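Local coordinates for protein EDTA monooxygenase (EDTA-degrading bacterium BNC1, PDB 5DQP) that probably acts as an FMN-dependent monooxygenase that uses reduced flavin and molecular oxygen in the breakdown of EDTA, at residues N13-P19 and K66-P72; A52-A56 and L78-T83; V125-N129 and R146-A150; A223-E228 and A250-R256. All coordinates share one frame; numbering follows the deposited sequence.

Contact 1 (N13-P19 and K66-P72)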
loop_
_atom_site.group_PDB
_atom_site.type_symbol
_atom_site.label_atom_id
_atom_site.label_comp_id
_atom_site.label_asym_id
_atom_site.label_seq_id
_atom_site.Cartn_x
_atom_site.Cartn_y
_atom_site.Cartn_z
ATOM N N ASN A 13 10.411 -0.717 -11.088
ATOM C CA ASN A 13 9.839 -2.062 -10.981
ATOM C C ASN A 13 10.883 -3.173 -11.050
ATOM O O ASN A 13 11.745 -3.198 -11.939
ATOM C CB ASN A 13 8.823 -2.284 -12.096
ATOM C CG ASN A 13 7.605 -1.423 -11.938
ATOM O OD1 ASN A 13 7.646 -0.249 -12.214
ATOM N ND2 ASN A 13 6.515 -2.010 -11.498
ATOM N N SER A 14 10.756 -4.128 -10.136
ATOM C CA SER A 14 11.328 -5.480 -10.291
ATOM C C SER A 14 12.826 -5.378 -10.569
ATOM O O SER A 14 13.541 -4.687 -9.827
ATOM C CB SER A 14 10.515 -6.221 -11.353
ATOM O OG SER A 14 11.015 -7.539 -11.522
ATOM N N SER A 15 13.353 -6.055 -11.596
ATOM C CA SER A 15 14.791 -6.181 -11.804
ATOM C C SER A 15 15.305 -5.300 -12.928
ATOM O O SER A 15 16.502 -5.323 -13.220
ATOM C CB SER A 15 15.152 -7.644 -12.095
ATOM O OG SER A 15 14.386 -8.142 -13.177
ATOM N N GLY A 16 14.440 -4.510 -13.543
ATOM C CA GLY A 16 14.769 -3.801 -14.764
ATOM C C GLY A 16 13.729 -4.069 -15.834
ATOM O O GLY A 16 12.921 -4.989 -15.735
ATOM N N VAL A 17 13.786 -3.234 -16.888
ATOM C CA VAL A 17 12.817 -3.340 -17.975
ATOM C C VAL A 17 13.123 -4.520 -18.901
ATOM O O VAL A 17 12.201 -5.107 -19.472
ATOM C CB VAL A 17 12.712 -2.027 -18.777
ATOM C CG1 VAL A 17 14.043 -1.611 -19.294
ATOM C CG2 VAL A 17 11.765 -2.213 -19.961
ATOM N N LEU A 18 14.383 -4.915 -19.063
ATOM C CA LEU A 18 14.651 -6.028 -19.962
ATOM C C LEU A 18 14.120 -7.343 -19.377
ATOM O O LEU A 18 14.242 -7.591 -18.172
ATOM C CB LEU A 18 16.143 -6.134 -20.271
ATOM C CG LEU A 18 16.701 -4.915 -21.011
ATOM C CD1 LEU A 18 18.116 -5.201 -21.503
ATOM C CD2 LEU A 18 15.778 -4.394 -22.175
ATOM N N PRO A 19 13.555 -8.225 -20.214
ATOM C CA PRO A 19 12.887 -9.426 -19.676
ATOM C C PRO A 19 13.809 -10.389 -18.944
ATOM O O PRO A 19 13.355 -11.095 -18.031
ATOM C CB PRO A 19 12.276 -10.081 -20.932
ATOM C CG PRO A 19 13.134 -9.570 -22.091
ATOM C CD PRO A 19 13.447 -8.132 -21.685
ATOM N N LYS A 66 10.433 -16.756 -19.773
ATOM C CA LYS A 66 11.456 -15.916 -20.371
ATOM C C LYS A 66 11.356 -14.451 -19.958
ATOM O O LYS A 66 12.118 -13.628 -20.481
ATOM C CB LYS A 66 11.370 -16.008 -21.895
ATOM C CG LYS A 66 11.477 -17.422 -22.438
ATOM C CD LYS A 66 12.833 -18.017 -22.101
ATOM C CE LYS A 66 13.019 -19.405 -22.719
ATOM N NZ LYS A 66 14.401 -19.934 -22.527
ATOM N N VAL A 67 10.428 -14.088 -19.073
ATOM C CA VAL A 67 10.180 -12.677 -18.770
ATOM C C VAL A 67 10.050 -12.501 -17.268
ATOM O O VAL A 67 9.130 -13.048 -16.648
ATOM C CB VAL A 67 8.928 -12.128 -19.470
ATOM C CG1 VAL A 67 8.745 -10.670 -19.107
ATOM C CG2 VAL A 67 9.047 -12.296 -20.987
ATOM N N ARG A 68 10.963 -11.743 -16.688
ATOM C CA ARG A 68 10.861 -11.432 -15.278
ATOM C C ARG A 68 9.461 -10.893 -14.967
ATOM O O ARG A 68 8.853 -10.206 -15.810
ATOM C CB ARG A 68 11.955 -10.431 -14.887
ATOM C CG ARG A 68 11.963 -9.164 -15.710
ATOM C CD ARG A 68 11.322 -8.021 -14.952
ATOM N NE ARG A 68 11.025 -6.904 -15.839
ATOM C CZ ARG A 68 10.066 -6.916 -16.767
ATOM N NH1 ARG A 68 9.299 -7.999 -16.947
ATOM N NH2 ARG A 68 9.872 -5.851 -17.533
ATOM N N PRO A 69 8.898 -11.217 -13.797
ATOM C CA PRO A 69 7.611 -10.611 -13.409
ATOM C C PRO A 69 7.802 -9.125 -13.132
ATOM O O PRO A 69 8.689 -8.735 -12.376
ATOM C CB PRO A 69 7.222 -11.381 -12.142
ATOM C CG PRO A 69 8.516 -11.873 -11.572
ATOM C CD PRO A 69 9.460 -12.084 -12.738
ATOM N N GLU A 70 6.993 -8.295 -13.785
ATOM C CA GLU A 70 7.180 -6.850 -13.692
ATOM C C GLU A 70 6.597 -6.271 -12.408
ATOM O O GLU A 70 7.095 -5.258 -11.904
ATOM C CB GLU A 70 6.539 -6.147 -14.900
ATOM C CG GLU A 70 6.988 -4.689 -15.008
ATOM C CD GLU A 70 6.408 -3.956 -16.215
ATOM O OE1 GLU A 70 6.361 -2.694 -16.208
ATOM O OE2 GLU A 70 5.996 -4.643 -17.173
ATOM N N TYR A 71 5.564 -6.911 -11.860
ATOM C CA TYR A 71 4.791 -6.383 -10.744
ATOM C C TYR A 71 4.833 -7.336 -9.552
ATOM O O TYR A 71 3.802 -7.890 -9.150
ATOM C CB TYR A 71 3.352 -6.136 -11.193
ATOM C CG TYR A 71 3.211 -5.641 -12.637
ATOM C CD1 TYR A 71 3.682 -4.388 -13.012
ATOM C CD2 TYR A 71 2.578 -6.414 -13.604
ATOM C CE1 TYR A 71 3.540 -3.918 -14.311
ATOM C CE2 TYR A 71 2.435 -5.951 -14.923
ATOM C CZ TYR A 71 2.904 -4.704 -15.253
ATOM O OH TYR A 71 2.764 -4.233 -16.524
ATOM N N PRO A 72 6.004 -7.535 -8.937
ATOM C CA PRO A 72 6.061 -8.491 -7.817
ATOM C C PRO A 72 5.315 -8.028 -6.553
ATOM O O PRO A 72 5.034 -8.876 -5.695
ATOM C CB PRO A 72 7.576 -8.673 -7.576
ATOM C CG PRO A 72 8.196 -7.447 -8.148
ATOM C CD PRO A 72 7.339 -7.040 -9.313
#
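Ser14 and Pro19 bring loop 13-19 close to loop 66-72 at two points, with CA-CA distances of 5.5 Å from Ser14 to Glu70 and 4.3 Å from Pro19 to Val67, and a type II' turn runs from Asn13 to Gly16 at the start of the first loop. Arg68 carries most of the contact. Its CG lies between its own backbone N and carbonyl carbon (chi1 55°), and a further bend at chi2 turns the chain in among the carbonyls of the other loop. There NE donates to Gly16 O at 2.7 Å, with the acceptor in the guanidinium plane and the donor almost in line with the C=O bond. The carbonyl of Leu18 lies over a guanidinium face, while Ser14 OG and Ser15 OG each lie 3.5 Å from Arg68 CD, Ser15 OG being hydrogen-bonded to Ser21. The backbone N of the same arginine donates to a lone pair of Pro19 O at 2.8 Å, so Arg68 holds the loop at Gly16 through its side chain and at Pro19 through its backbone. Ser14 OG donates to Pro69 O at 2.8 Å. Asn13 ND2 makes a weak bond of 3.3 Å to Glu70 O and stands at the edge of the Tyr71 ring, its stronger partner being Ala56 O. At the outer end, Pro19 CB packs on the Val67 methyls. Both loops follow barrel strands, 7-11 and 52-55, and precede helices 35-47 and 75-85; Phe179 and Asn199 of the second subunit pack against Pro69 and Tyr71.

Contact 2 (A52-A56 and L78-T83)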
loop_
_atom_site.group_PDB
_atom_site.type_symbol
_atom_site.label_atom_id
_atom_site.label_comp_id
_atom_site.label_asym_id
_atom_site.label_seq_id
_atom_site.Cartn_x
_atom_site.Cartn_y
_atom_site.Cartn_z
ATOM N N ALA A 52 11.351 11.736 -8.626
ATOM C CA ALA A 52 10.513 10.681 -8.059
ATOM C C ALA A 52 10.856 9.345 -8.707
ATOM O O ALA A 52 11.328 9.304 -9.847
ATOM C CB ALA A 52 9.018 10.984 -8.258
ATOM N N PHE A 53 10.622 8.252 -7.970
ATOM C CA PHE A 53 10.590 6.961 -8.627
ATOM C C PHE A 53 9.170 6.711 -9.133
ATOM O O PHE A 53 8.214 7.398 -8.766
ATOM C CB PHE A 53 11.076 5.822 -7.702
ATOM C CG PHE A 53 10.237 5.630 -6.437
ATOM C CD1 PHE A 53 9.085 4.870 -6.463
ATOM C CD2 PHE A 53 10.626 6.204 -5.232
ATOM C CE1 PHE A 53 8.309 4.707 -5.326
ATOM C CE2 PHE A 53 9.875 6.037 -4.081
ATOM C CZ PHE A 53 8.709 5.290 -4.124
ATOM N N PHE A 54 9.045 5.730 -10.012
ATOM C CA PHE A 54 7.757 5.353 -10.556
ATOM C C PHE A 54 7.606 3.839 -10.524
ATOM O O PHE A 54 8.540 3.100 -10.860
ATOM C CB PHE A 54 7.618 5.877 -11.995
ATOM C CG PHE A 54 6.465 5.281 -12.756
ATOM C CD1 PHE A 54 5.165 5.527 -12.360
ATOM C CD2 PHE A 54 6.684 4.510 -13.885
ATOM C CE1 PHE A 54 4.101 5.009 -13.053
ATOM C CE2 PHE A 54 5.606 3.983 -14.615
ATOM C CZ PHE A 54 4.322 4.233 -14.194
ATOM N N LEU A 55 6.420 3.389 -10.145
ATOM C CA LEU A 55 6.063 1.981 -10.135
ATOM C C LEU A 55 4.870 1.778 -11.054
ATOM O O LEU A 55 3.789 2.317 -10.805
ATOM C CB LEU A 55 5.743 1.509 -8.712
ATOM C CG LEU A 55 6.939 1.469 -7.759
ATOM C CD1 LEU A 55 6.467 1.194 -6.319
ATOM C CD2 LEU A 55 7.941 0.422 -8.197
ATOM N N ALA A 56 5.079 1.036 -12.132
ATOM C CA ALA A 56 3.977 0.551 -12.947
ATOM C C ALA A 56 3.290 -0.590 -12.203
ATOM O O ALA A 56 3.850 -1.171 -11.272
ATOM C CB ALA A 56 4.481 0.077 -14.307
ATOM N N LEU A 78 4.552 -1.058 -1.580
ATOM C CA LEU A 78 5.981 -0.854 -1.829
ATOM C C LEU A 78 6.373 0.615 -1.641
ATOM O O LEU A 78 7.369 0.920 -0.977
ATOM C CB LEU A 78 6.352 -1.364 -3.238
ATOM C CG LEU A 78 7.815 -1.493 -3.649
ATOM C CD1 LEU A 78 8.652 -2.132 -2.543
ATOM C CD2 LEU A 78 7.957 -2.264 -4.988
ATOM N N ALA A 79 5.607 1.551 -2.212
ATOM C CA ALA A 79 5.980 2.957 -2.062
ATOM C C ALA A 79 5.931 3.416 -0.596
ATOM O O ALA A 79 6.717 4.281 -0.183
ATOM C CB ALA A 79 5.075 3.826 -2.926
ATOM N N ALA A 80 5.017 2.858 0.200
ATOM C CA ALA A 80 4.988 3.177 1.629
ATOM C C ALA A 80 6.240 2.682 2.345
ATOM O O ALA A 80 6.777 3.375 3.215
ATOM C CB ALA A 80 3.737 2.575 2.278
ATOM N N ALA A 81 6.701 1.468 2.025
ATOM C CA ALA A 81 7.881 0.924 2.704
ATOM C C ALA A 81 9.141 1.652 2.266
ATOM O O ALA A 81 9.970 2.036 3.100
ATOM C CB ALA A 81 8.016 -0.576 2.428
ATOM N N ILE A 82 9.286 1.880 0.964
ATOM C CA ILE A 82 10.422 2.653 0.463
ATOM C C ILE A 82 10.509 4.011 1.154
ATOM O O ILE A 82 11.556 4.384 1.696
ATOM C CB ILE A 82 10.330 2.842 -1.062
ATOM C CG1 ILE A 82 10.422 1.494 -1.793
ATOM C CG2 ILE A 82 11.452 3.803 -1.511
ATOM C CD1 ILE A 82 10.305 1.625 -3.379
ATOM N N THR A 83 9.446 4.815 1.059
ATOM C CA THR A 83 9.551 6.179 1.573
ATOM C C THR A 83 9.536 6.230 3.092
ATOM O O THR A 83 10.009 7.219 3.663
ATOM C CB THR A 83 8.460 7.090 0.998
ATOM O OG1 THR A 83 7.164 6.615 1.378
ATOM C CG2 THR A 83 8.586 7.149 -0.553
#
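Phe53 and Leu55, two residues apart on strand 52-55, project into the face of helix 75-85 and meet Leu78, Ala79, Ile82 and Thr83 without a single hydrogen bond across the interface. The short axes run nearly antiparallel, at 153°, and approach to 10.6 Å. The Phe53 ring is the main bump. Its hollow is built by one turn of helix: Ile82 lies over one face of the ring, with CD1 4.0 Å above the plane and offset toward the rim, while the methyls of Ala79 and Thr83 border the ring edge. The other Ile82 branch comes closer still, CG2 lying 3.8 Å from CE2 of Phe53. Ala79 CB is 4.1 Å from CZ of Phe53, and Thr83 CG2 is 3.9 Å from its CE2. Thr83 presents its methyl to the ring, while its OG1 donates to Ala79 O at 2.8 Å, an oxygen that also accepts from Thr83 N, so the hydroxyl is satisfied within the helix. Farther along the strand, Leu55 CD1 nestles against CB, CG and CD2 of Leu78, 4.0 Å from CD2, the two side chains crossing at about a right angle. The strand and helix are the first two elements of the beta-alpha-beta unit completed by strand 90-96. Strand 7-11 and strand 90-96 flank strand 52-55 in the parallel sheet; helix 35-47 packs beside Leu78 and Ile82, and Leu115 of the second subunit touches Leu78.

Contact 3 (V125-N129 and R146-A150). With SO4 (sulfate ion), chain D.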
loop_
_atom_site.group_PDB
_atom_site.type_symbol
_atom_site.label_atom_id
_atom_site.label_comp_id
_atom_site.label_asym_id
_atom_site.label_seq_id
_atom_site.Cartn_x
_atom_site.Cartn_y
_atom_site.Cartn_z
ATOM N N VAL A 125 -4.738 4.733 -14.094
ATOM C CA VAL A 125 -4.837 4.032 -15.369
ATOM C C VAL A 125 -6.211 3.367 -15.470
ATOM O O VAL A 125 -6.947 3.261 -14.494
ATOM C CB VAL A 125 -3.709 2.991 -15.563
ATOM C CG1 VAL A 125 -2.323 3.670 -15.520
ATOM C CG2 VAL A 125 -3.795 1.873 -14.528
ATOM N N THR A 126 -6.563 2.953 -16.681
ATOM C CA THR A 126 -7.687 2.050 -16.869
ATOM C C THR A 126 -7.153 0.678 -17.239
ATOM O O THR A 126 -6.005 0.529 -17.660
ATOM C CB THR A 126 -8.652 2.540 -17.958
ATOM O OG1 THR A 126 -8.064 2.321 -19.245
ATOM C CG2 THR A 126 -8.974 4.016 -17.777
ATOM N N THR A 127 -7.996 -0.334 -17.095
ATOM C CA THR A 127 -7.568 -1.707 -17.310
ATOM C C THR A 127 -8.149 -2.231 -18.612
ATOM O O THR A 127 -9.370 -2.272 -18.785
ATOM C CB THR A 127 -7.982 -2.617 -16.158
ATOM O OG1 THR A 127 -7.387 -2.158 -14.936
ATOM C CG2 THR A 127 -7.532 -4.018 -16.456
ATOM N N ALA A 128 -7.277 -2.659 -19.505
ATOM C CA ALA A 128 -7.697 -3.353 -20.704
ATOM C C ALA A 128 -7.235 -4.802 -20.737
ATOM O O ALA A 128 -7.636 -5.538 -21.643
ATOM C CB ALA A 128 -7.184 -2.612 -21.948
ATOM N N ASN A 129 -6.415 -5.237 -19.784
ATOM C CA ASN A 129 -5.927 -6.610 -19.794
ATOM C C ASN A 129 -7.001 -7.550 -19.236
ATOM O O ASN A 129 -7.353 -7.461 -18.051
ATOM C CB ASN A 129 -4.624 -6.702 -18.994
ATOM C CG ASN A 129 -3.983 -8.084 -19.070
ATOM O OD1 ASN A 129 -4.585 -9.027 -19.574
ATOM N ND2 ASN A 129 -2.757 -8.200 -18.572
ATOM N N ARG A 146 -14.635 2.424 -20.191
ATOM C CA ARG A 146 -13.417 2.551 -19.395
ATOM C C ARG A 146 -13.156 3.990 -18.988
ATOM O O ARG A 146 -12.922 4.294 -17.815
ATOM C CB ARG A 146 -12.218 2.033 -20.195
ATOM C CG ARG A 146 -11.932 0.535 -20.042
ATOM C CD ARG A 146 -10.626 0.158 -20.771
ATOM N NE ARG A 146 -10.866 -0.153 -22.179
ATOM C CZ ARG A 146 -9.924 -0.185 -23.114
ATOM N NH1 ARG A 146 -8.669 0.091 -22.802
ATOM N NH2 ARG A 146 -10.240 -0.475 -24.368
ATOM N N TYR A 147 -13.163 4.888 -19.960
ATOM C CA TYR A 147 -12.761 6.252 -19.691
ATOM C C TYR A 147 -13.879 7.053 -19.039
ATOM O O TYR A 147 -13.609 7.918 -18.196
ATOM C CB TYR A 147 -12.242 6.882 -20.986
ATOM C CG TYR A 147 -10.772 6.585 -21.122
ATOM C CD1 TYR A 147 -9.852 7.278 -20.356
ATOM C CD2 TYR A 147 -10.306 5.564 -21.953
ATOM C CE1 TYR A 147 -8.511 7.000 -20.414
ATOM C CE2 TYR A 147 -8.953 5.279 -22.023
ATOM C CZ TYR A 147 -8.065 6.013 -21.245
ATOM O OH TYR A 147 -6.720 5.777 -21.280
ATOM N N GLU A 148 -15.132 6.742 -19.353
ATOM C CA GLU A 148 -16.225 7.390 -18.642
ATOM C C GLU A 148 -16.235 6.987 -17.168
ATOM O O GLU A 148 -16.496 7.811 -16.283
ATOM C CB GLU A 148 -17.554 7.048 -19.320
ATOM C CG GLU A 148 -18.767 7.458 -18.518
ATOM C CD GLU A 148 -20.072 7.204 -19.260
ATOM O OE1 GLU A 148 -20.911 8.128 -19.318
ATOM O OE2 GLU A 148 -20.258 6.085 -19.783
ATOM N N ARG A 149 -15.968 5.717 -16.886
ATOM C CA ARG A 149 -15.830 5.294 -15.499
ATOM C C ARG A 149 -14.662 6.002 -14.832
ATOM O O ARG A 149 -14.778 6.475 -13.692
ATOM C CB ARG A 149 -15.650 3.779 -15.446
ATOM C CG ARG A 149 -15.465 3.200 -14.073
ATOM C CD ARG A 149 -15.505 1.683 -14.206
ATOM N NE ARG A 149 -15.268 0.988 -12.957
ATOM C CZ ARG A 149 -16.242 0.542 -12.174
ATOM N NH1 ARG A 149 -15.942 -0.094 -11.056
ATOM N NH2 ARG A 149 -17.516 0.730 -12.515
ATOM N N ALA A 150 -13.517 6.073 -15.533
ATOM C CA ALA A 150 -12.330 6.699 -14.967
ATOM C C ALA A 150 -12.600 8.150 -14.618
ATOM O O ALA A 150 -12.115 8.655 -13.598
ATOM C CB ALA A 150 -11.158 6.620 -15.942
HETATM S S SO4 D . -5.274 4.605 -24.099
HETATM O O1 SO4 D . -5.885 3.959 -25.263
HETATM O O2 SO4 D . -3.853 4.263 -24.063
HETATM O O3 SO4 D . -5.420 6.060 -24.161
HETATM O O4 SO4 D . -5.939 4.109 -22.894
#
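Thr126 and Tyr147 meet beside a bound sulfate in what is predicted to be the FMN-binding pocket, where the loop after strand 120-125 faces helix 143-161. The Thr126 methyl makes a CH-pi contact: CG2 stands over a face of the Tyr147 ring, 4.1 Å from its centroid and 15° off the normal. The same methyl reaches Ala150 CB at 3.9 Å, one helical turn from Arg146, so it sits between the Tyr147 ring and the Ala150 methyl. OG1 of Thr126, lying between its backbone N and carbonyl carbon (chi1 75°), rests 3.7 Å from CD of Arg146. The Arg146 side chain crosses that of Thr126 at about a right angle. Its CD lies 3.4 Å from Thr127 O, and a bend at chi3 (-87°) then brings the guanidinium to Ala128, whose CB is a tight 3.2 Å from NH1. No hydrogen bond joins the two segments here. Thr127 turns its hydroxyl away to Ser96, and Asn129 caps the next helix, 130-135. His143, Gln218 and Leu222 also touch the ring. The Tyr147 hydroxyl points at sulfate O4, which lies in the ring plane; the modelled 2.4 Å from OH to O4 is too short to be taken literally, though a hydrogen bond is likely. Ser216 OG holds the same sulfate, which probably comes from the crystallisation liquor. Tyr147 and Ser216 are both predicted FMN ligands, and their hydroxyls together offer polar groups to an anion, consistent with a site for the flavin phosphate.

Contact 4 (A223-E228 and A250-R256)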
loop_
_atom_site.group_PDB
_atom_site.type_symbol
_atom_site.label_atom_id
_atom_site.label_comp_id
_atom_site.label_asym_id
_atom_site.label_seq_id
_atom_site.Cartn_x
_atom_site.Cartn_y
_atom_site.Cartn_z
ATOM N N ALA A 223 -6.550 13.337 -19.321
ATOM C CA ALA A 223 -5.351 14.062 -18.920
ATOM C C ALA A 223 -5.607 15.558 -18.833
ATOM O O ALA A 223 -5.105 16.224 -17.920
ATOM C CB ALA A 223 -4.212 13.771 -19.892
ATOM N N SER A 224 -6.393 16.108 -19.771
ATOM C CA SER A 224 -6.622 17.552 -19.766
ATOM C C SER A 224 -7.407 17.977 -18.531
ATOM O O SER A 224 -7.268 19.118 -18.076
ATOM C CB SER A 224 -7.345 17.988 -21.050
ATOM O OG SER A 224 -8.716 17.581 -21.045
ATOM N N ARG A 225 -8.207 17.062 -17.958
ATOM C CA ARG A 225 -9.051 17.333 -16.791
ATOM C C ARG A 225 -8.343 17.053 -15.472
ATOM O O ARG A 225 -8.507 17.808 -14.509
ATOM C CB ARG A 225 -10.348 16.505 -16.864
ATOM C CG ARG A 225 -11.216 16.824 -18.097
ATOM C CD ARG A 225 -12.526 16.017 -18.164
ATOM N NE ARG A 225 -13.213 16.008 -16.876
ATOM C CZ ARG A 225 -13.920 17.024 -16.386
ATOM N NH1 ARG A 225 -14.048 18.147 -17.083
ATOM N NH2 ARG A 225 -14.499 16.923 -15.195
ATOM N N PHE A 226 -7.558 15.978 -15.408
ATOM C CA PHE A 226 -6.994 15.492 -14.157
ATOM C C PHE A 226 -5.492 15.253 -14.162
ATOM O O PHE A 226 -4.914 15.173 -13.080
ATOM C CB PHE A 226 -7.681 14.186 -13.751
ATOM C CG PHE A 226 -9.137 14.348 -13.486
ATOM C CD1 PHE A 226 -9.564 14.991 -12.341
ATOM C CD2 PHE A 226 -10.079 13.884 -14.392
ATOM C CE1 PHE A 226 -10.922 15.166 -12.089
ATOM C CE2 PHE A 226 -11.429 14.061 -14.153
ATOM C CZ PHE A 226 -11.849 14.694 -13.003
ATOM N N GLY A 227 -4.844 15.129 -15.317
ATOM C CA GLY A 227 -3.436 14.769 -15.339
ATOM C C GLY A 227 -2.559 15.985 -15.105
ATOM O O GLY A 227 -2.745 17.031 -15.731
ATOM N N GLU A 228 -1.624 15.864 -14.174
ATOM C CA GLU A 228 -0.645 16.918 -13.957
ATOM C C GLU A 228 0.698 16.538 -14.526
ATOM O O GLU A 228 1.475 17.415 -14.915
ATOM C CB GLU A 228 -0.508 17.204 -12.463
ATOM C CG GLU A 228 -1.876 17.317 -11.842
ATOM C CD GLU A 228 -1.847 17.602 -10.361
ATOM O OE1 GLU A 228 -2.127 16.674 -9.562
ATOM O OE2 GLU A 228 -1.552 18.760 -10.005
ATOM N N ALA A 250 -4.878 21.718 -24.277
ATOM C CA ALA A 250 -6.058 21.010 -23.793
ATOM C C ALA A 250 -6.310 21.314 -22.316
ATOM O O ALA A 250 -7.461 21.466 -21.885
ATOM C CB ALA A 250 -5.897 19.508 -24.037
ATOM N N ALA A 251 -5.242 21.428 -21.533
ATOM C CA ALA A 251 -5.393 21.738 -20.122
ATOM C C ALA A 251 -5.944 23.146 -19.938
ATOM O O ALA A 251 -6.908 23.360 -19.193
ATOM C CB ALA A 251 -4.045 21.584 -19.410
ATOM N N ARG A 252 -5.342 24.120 -20.616
ATOM C CA ARG A 252 -5.845 25.486 -20.540
ATOM C C ARG A 252 -7.290 25.579 -21.033
ATOM O O ARG A 252 -8.108 26.296 -20.443
ATOM C CB ARG A 252 -4.921 26.402 -21.331
ATOM C CG ARG A 252 -5.288 27.848 -21.315
ATOM C CD ARG A 252 -4.084 28.683 -21.725
ATOM N NE ARG A 252 -3.367 28.087 -22.849
ATOM C CZ ARG A 252 -2.072 27.775 -22.842
ATOM N NH1 ARG A 252 -1.329 28.013 -21.769
ATOM N NH2 ARG A 252 -1.517 27.240 -23.916
ATOM N N ALA A 253 -7.637 24.829 -22.089
ATOM C CA ALA A 253 -9.005 24.860 -22.598
ATOM C C ALA A 253 -10.020 24.447 -21.540
ATOM O O ALA A 253 -11.178 24.876 -21.601
ATOM C CB ALA A 253 -9.146 23.953 -23.816
ATOM N N GLN A 254 -9.621 23.604 -20.580
ATOM C CA GLN A 254 -10.495 23.165 -19.493
ATOM C C GLN A 254 -10.559 24.174 -18.356
ATOM O O GLN A 254 -11.251 23.922 -17.358
ATOM C CB GLN A 254 -10.029 21.816 -18.936
ATOM C CG GLN A 254 -10.036 20.676 -19.923
ATOM C CD GLN A 254 -11.419 20.115 -20.142
ATOM O OE1 GLN A 254 -12.176 19.892 -19.197
ATOM N NE2 GLN A 254 -11.761 19.887 -21.395
ATOM N N GLY A 255 -9.864 25.297 -18.486
ATOM C CA GLY A 255 -9.821 26.319 -17.457
ATOM C C GLY A 255 -8.788 26.117 -16.368
ATOM O O GLY A 255 -8.835 26.834 -15.361
ATOM N N ARG A 256 -7.854 25.169 -16.529
ATOM C CA ARG A 256 -6.863 24.910 -15.488
ATOM C C ARG A 256 -5.789 25.989 -15.483
ATOM O O ARG A 256 -5.576 26.672 -16.488
ATOM C CB ARG A 256 -6.243 23.528 -15.683
ATOM C CG ARG A 256 -7.283 22.447 -15.472
ATOM C CD ARG A 256 -6.771 21.094 -15.816
ATOM N NE ARG A 256 -5.694 20.672 -14.925
ATOM C CZ ARG A 256 -4.901 19.642 -15.196
ATOM N NH1 ARG A 256 -5.083 18.960 -16.323
ATOM N NH2 ARG A 256 -3.935 19.298 -14.357
HETATM O O HOH W 1 -2.026 20.779 -12.142
#
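Arg256 supplies most of the hydrogen bonding between the end of helix 217-226 and the turn that follows helix 237-253. Its guanidinium, carried inward by a bend at chi3 (65°), meets the backbone carbonyls that end the first helix. NH1 donates to Ser224 O at 2.8 Å from above the carbonyl plane, and more weakly to Ala223 O. Gly227 O is gripped end-on by two nitrogens, NH1 at 3.1 Å and NH2 at 2.9 Å; both come from one face of its carbonyl, and the oxygen lies exactly in the guanidinium plane. Arg225 O sits over a face of the same group. A positive charge set at the carbonyl end of a helix would be favoured by the helix dipole. A separate, weak bond joins Arg225 NH1 to Gln254 OE1 at 3.3 Å, the guanidinium and amide planes standing at 90°; the main partner of Arg225 is Glu151 of helix 143-161, through a salt bridge. Water links Glu228 OE2 to Arg256 NH2, whose direct separation is 5.0 Å, and Glu228 itself is salt-bridged to Arg419. Close packing comes from Ser224: its CB rests 3.7 Å from Ala250 CB, and its OG, bonded back to Arg221 O, lies 3.5 Å from CG of Gln254. Gly255, with positive phi, ends helix 237-253 in a Schellman motif that turns the chain so that Arg256 can reach back. Two successive outer helices of a beta/alpha barrel, separated by strand 229-233, are thus joined at their C-terminal ends.

The four contacts follow the chain around one luciferase-like beta/alpha barrel. Contacts 1 and 2 interleave in sequence, their centres 16 Å apart, and touch directly through Asn13 and Ala56. Both also touch the second subunit, which places this side of the barrel at the dimer interface. Contact 3 comes next in sequence, about 7 Å from either at the nearest atoms, on the loop after strand 120-125 and on helix 143-161. Contact 4 closes the series, its centre 18 Å from that of contact 3 and 33 Å from that of contact 1, across the chain's centre. Helix 217-226 packs against helix 143-161, linking contacts 3 and 4, while contact 3 holds a predicted flavin ligand and others lie near contacts 1 and 2.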